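Local coordinates for protein binary enterotoxin of Clostridium perfringens component a (Clostridium perfringens, PDB 5WTZ) that probably transfers ADP-ribose from bound NAD+ to actin, as the enzymatic component of a clostridial binary enterotoxin, at residues N247-L250 against A256-K259. Residues are numbered along the deposited sequence; the frame is centred on the assembly and turned at random.
Sequences NNYL and AINK. With NAD (nicotinamide-adenine-dinucleotide), chain B.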
ATOM      1  N   ASN A 247      -0.333 -18.000 -23.400  1.00 20.33           N
ATOM      2  CA  ASN A 247      -1.504 -17.491 -24.114  1.00 21.02           C
ATOM      3  C   ASN A 247      -2.761 -18.307 -23.825  1.00 22.86           C
ATOM      4  O   ASN A 247      -3.841 -17.730 -23.615  1.00 23.48           O
ATOM      5  CB  ASN A 247      -1.239 -17.455 -25.623  1.00 24.41           C
ATOM      6  CG  ASN A 247      -0.498 -16.201 -26.057  1.00 28.45           C
ATOM      7  OD1 ASN A 247      -0.679 -15.131 -25.485  1.00 33.46           O
ATOM      8  ND2 ASN A 247       0.329 -16.329 -27.087  1.00 29.70           N
ATOM      9  N   ASN A 248      -2.626 -19.632 -23.788  1.00 21.18           N
ATOM     10  CA  ASN A 248      -3.742 -20.492 -23.388  1.00 21.16           C
ATOM     11  C   ASN A 248      -4.244 -20.145 -21.971  1.00 19.84           C
ATOM     12  O   ASN A 248      -5.446 -20.005 -21.752  1.00 20.64           O
ATOM     13  CB  ASN A 248      -3.330 -21.971 -23.449  1.00 25.50           C
ATOM     14  CG  ASN A 248      -4.423 -22.912 -22.953  1.00 37.43           C
ATOM     15  OD1 ASN A 248      -4.598 -23.103 -21.749  1.00 37.24           O
ATOM     16  ND2 ASN A 248      -5.157 -23.511 -23.883  1.00 36.62           N
ATOM     17  N   TYR A 249      -3.324 -20.013 -21.024  1.00 22.99           N
ATOM     18  CA  TYR A 249      -3.685 -19.657 -19.647  1.00 19.03           C
ATOM     19  C   TYR A 249      -4.439 -18.337 -19.629  1.00 23.04           C
ATOM     20  O   TYR A 249      -5.538 -18.226 -19.057  1.00 21.26           O
ATOM     21  CB  TYR A 249      -2.435 -19.574 -18.760  1.00 17.92           C
ATOM     22  CG  TYR A 249      -2.682 -19.036 -17.352  1.00 17.96           C
ATOM     23  CD1 TYR A 249      -2.780 -17.660 -17.108  1.00 17.31           C
ATOM     24  CD2 TYR A 249      -2.805 -19.902 -16.271  1.00 18.52           C
ATOM     25  CE1 TYR A 249      -2.999 -17.162 -15.817  1.00 15.42           C
ATOM     26  CE2 TYR A 249      -3.008 -19.410 -14.968  1.00 17.99           C
ATOM     27  CZ  TYR A 249      -3.108 -18.042 -14.759  1.00 19.49           C
ATOM     28  OH  TYR A 249      -3.329 -17.543 -13.490  1.00 17.54           O
ATOM     29  N   LEU A 250      -3.860 -17.335 -20.284  1.00 20.99           N
ATOM     30  CA  LEU A 250      -4.379 -15.983 -20.196  1.00 20.84           C
ATOM     31  C   LEU A 250      -5.745 -15.865 -20.861  1.00 25.71           C
ATOM     32  O   LEU A 250      -6.587 -15.088 -20.412  1.00 24.24           O
ATOM     33  CB  LEU A 250      -3.392 -14.994 -20.818  1.00 20.59           C
ATOM     34  CG  LEU A 250      -2.081 -14.778 -20.057  1.00 19.87           C
ATOM     35  CD1 LEU A 250      -1.147 -13.940 -20.922  1.00 23.71           C
ATOM     36  CD2 LEU A 250      -2.321 -14.133 -18.681  1.00 17.83           C
ATOM     37  N   ALA A 256      -8.981 -24.127 -15.602  1.00 25.27           N
ATOM     38  CA  ALA A 256      -8.653 -25.543 -15.413  1.00 30.21           C
ATOM     39  C   ALA A 256      -7.276 -25.707 -14.767  1.00 24.56           C
ATOM     40  O   ALA A 256      -7.069 -26.614 -13.952  1.00 23.38           O
ATOM     41  CB  ALA A 256      -8.708 -26.287 -16.733  1.00 29.74           C
ATOM     42  N   ILE A 257      -6.337 -24.837 -15.142  1.00 21.21           N
ATOM     43  CA  ILE A 257      -4.952 -24.949 -14.681  1.00 18.42           C
ATOM     44  C   ILE A 257      -4.861 -24.652 -13.189  1.00 21.66           C
ATOM     45  O   ILE A 257      -4.292 -25.444 -12.429  1.00 22.20           O
ATOM     46  CB  ILE A 257      -4.019 -24.005 -15.470  1.00 17.47           C
ATOM     47  CG1 ILE A 257      -3.778 -24.566 -16.875  1.00 25.52           C
ATOM     48  CG2 ILE A 257      -2.675 -23.798 -14.740  1.00 17.52           C
ATOM     49  CD1 ILE A 257      -3.141 -23.566 -17.815  1.00 26.99           C
ATOM     50  N   ASN A 258      -5.445 -23.539 -12.761  1.00 16.41           N
ATOM     51  CA  ASN A 258      -5.364 -23.181 -11.349  1.00 18.63           C
ATOM     52  C   ASN A 258      -6.234 -24.127 -10.504  1.00 23.95           C
ATOM     53  O   ASN A 258      -5.858 -24.465  -9.391  1.00 20.98           O
ATOM     54  CB  ASN A 258      -5.722 -21.699 -11.139  1.00 16.75           C
ATOM     55  CG  ASN A 258      -4.565 -20.762 -11.530  1.00 19.65           C
ATOM     56  OD1 ASN A 258      -3.392 -21.160 -11.529  1.00 20.00           O
ATOM     57  ND2 ASN A 258      -4.889 -19.514 -11.849  1.00 19.09           N
ATOM     58  N   LYS A 259      -7.351 -24.603 -11.049  1.00 19.80           N
ATOM     59  CA  LYS A 259      -8.143 -25.638 -10.367  1.00 21.20           C
ATOM     60  C   LYS A 259      -7.325 -26.905 -10.086  1.00 23.21           C
ATOM     61  O   LYS A 259      -7.396 -27.479  -8.999  1.00 28.38           O
ATOM     62  CB  LYS A 259      -9.376 -26.016 -11.181  1.00 27.61           C
ATOM     63  CG  LYS A 259     -10.634 -25.201 -10.901  1.00 31.00           C
ATOM     64  CD  LYS A 259     -11.771 -25.698 -11.807  1.00 30.89           C
ATOM     65  CE  LYS A 259     -13.072 -24.923 -11.623  1.00 31.54           C
ATOM     66  NZ  LYS A 259     -14.200 -25.653 -12.289  1.00 36.28           N
TER
HETATM   67  PA  NAD B 501      -8.047 -17.521 -10.942  1.00 19.16           P
HETATM   68  O1A NAD B 501      -7.806 -18.860 -11.598  1.00 18.97           O
HETATM   69  O2A NAD B 501      -6.982 -16.891 -10.096  1.00 18.76           O
HETATM   70  O5B NAD B 501      -9.375 -17.591 -10.029  1.00 18.14           O
HETATM   71  C5B NAD B 501     -10.542 -18.333 -10.399  1.00 20.95           C
HETATM   72  C4B NAD B 501     -11.307 -18.716  -9.147  1.00 17.88           C
HETATM   73  O4B NAD B 501     -10.472 -19.583  -8.368  1.00 21.45           O
HETATM   74  C3B NAD B 501     -11.643 -17.502  -8.285  1.00 21.90           C
HETATM   75  O3B NAD B 501     -12.943 -17.701  -7.705  1.00 22.57           O
HETATM   76  C2B NAD B 501     -10.563 -17.529  -7.211  1.00 15.18           C
HETATM   77  O2B NAD B 501     -10.999 -16.953  -5.976  1.00 18.54           O
HETATM   78  C1B NAD B 501     -10.247 -19.014  -7.074  1.00 18.54           C
HETATM   79  N9A NAD B 501      -8.828 -19.176  -6.696  1.00 19.65           N
HETATM   80  C8A NAD B 501      -7.756 -18.721  -7.370  1.00 15.96           C
HETATM   81  N7A NAD B 501      -6.606 -19.045  -6.715  1.00 17.47           N
HETATM   82  C5A NAD B 501      -6.959 -19.694  -5.599  1.00 16.53           C
HETATM   83  C6A NAD B 501      -6.253 -20.313  -4.459  1.00 22.03           C
HETATM   84  N6A NAD B 501      -4.903 -20.280  -4.394  1.00 18.37           N
HETATM   85  N1A NAD B 501      -7.000 -20.883  -3.483  1.00 21.59           N
HETATM   86  C2A NAD B 501      -8.342 -20.924  -3.546  1.00 21.49           C
HETATM   87  N3A NAD B 501      -9.049 -20.394  -4.563  1.00 21.48           N
HETATM   88  C4A NAD B 501      -8.417 -19.771  -5.586  1.00 19.40           C
HETATM   89  O3  NAD B 501      -8.417 -16.500 -12.123  1.00 14.62           O
HETATM   90  PN  NAD B 501      -9.098 -15.046 -12.036  1.00 19.54           P
HETATM   91  O1N NAD B 501      -8.133 -14.122 -11.325  1.00 19.82           O
HETATM   92  O2N NAD B 501     -10.519 -15.215 -11.553  1.00 23.28           O
HETATM   93  O5D NAD B 501      -9.148 -14.704 -13.607  1.00 23.26           O
HETATM   94  C5D NAD B 501      -7.981 -14.754 -14.426  1.00 20.76           C
HETATM   95  C4D NAD B 501      -8.266 -14.041 -15.735  1.00 18.89           C
HETATM   96  O4D NAD B 501      -8.291 -12.630 -15.509  1.00 16.47           O
HETATM   97  C3D NAD B 501      -7.130 -14.265 -16.712  1.00 22.65           C
HETATM   98  O3D NAD B 501      -7.649 -14.051 -18.038  1.00 21.40           O
HETATM   99  C2D NAD B 501      -6.153 -13.164 -16.363  1.00 17.38           C
HETATM  100  O2D NAD B 501      -5.345 -12.798 -17.487  1.00 18.19           O
HETATM  101  C1D NAD B 501      -7.059 -12.027 -15.885  1.00 17.97           C
HETATM  102  N1N NAD B 501      -6.516 -11.274 -14.735  1.00 21.27           N
HETATM  103  C2N NAD B 501      -7.154 -11.267 -13.547  1.00 20.74           C
HETATM  104  C3N NAD B 501      -6.631 -10.548 -12.466  1.00 18.30           C
HETATM  105  C7N NAD B 501      -7.322 -10.513 -11.130  1.00 16.65           C
HETATM  106  O7N NAD B 501      -8.059 -11.432 -10.752  1.00 20.03           O
HETATM  107  N7N NAD B 501      -7.120  -9.426 -10.404  1.00 15.46           N
HETATM  108  C4N NAD B 501      -5.457  -9.816 -12.603  1.00 16.78           C
HETATM  109  C5N NAD B 501      -4.820  -9.842 -13.834  1.00 25.33           C
HETATM  110  C6N NAD B 501      -5.377 -10.581 -14.881  1.00 25.23           C
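Y249 reaches across to I257 and N258 at the edge of the NAD pocket of an ADP-ribosyltransferase domain. Both segments belong to helix 240-263, yet the CA atoms of Y249 and I257 lie only 7.4 Å apart, too close for eight residues of straight helix, so the path between them is distorted. The case illustrates how a distorted helix can present two separate points to one dinucleotide.

With CG anti to the backbone N (chi1 173°), the Y249 ring is swung from its own turn toward the other. Its flank is apolar: CD1 of I257 comes to the ring edge, near the ring plane, 4.0 Å from CD2 of Y249. I282 of helix 272-286 packs against both side chains.

At the phenol end the contact turns polar. The N258 amide stands steeply to the ring, and its ND2 donates to OH of Y249 over 3.0 Å, the bond bending to 150° at the hydrogen. A further hydrogen bond, to OG of S342, fixes that hydroxyl. The amide's own orientation is set by the two bonds of ND2, to the tyrosine and to NAD, helped weakly by the backbone N of F340 at OD1. In the 247-250 segment, the backbone O of L250 accepts from ribose O3D of NAD at 2.8 Å. ND2 of N258 has its second acceptor beyond the tyrosine: phosphate oxygen O1A of NAD, 3.0 Å away along a nearly straight N-H...O line of 171°.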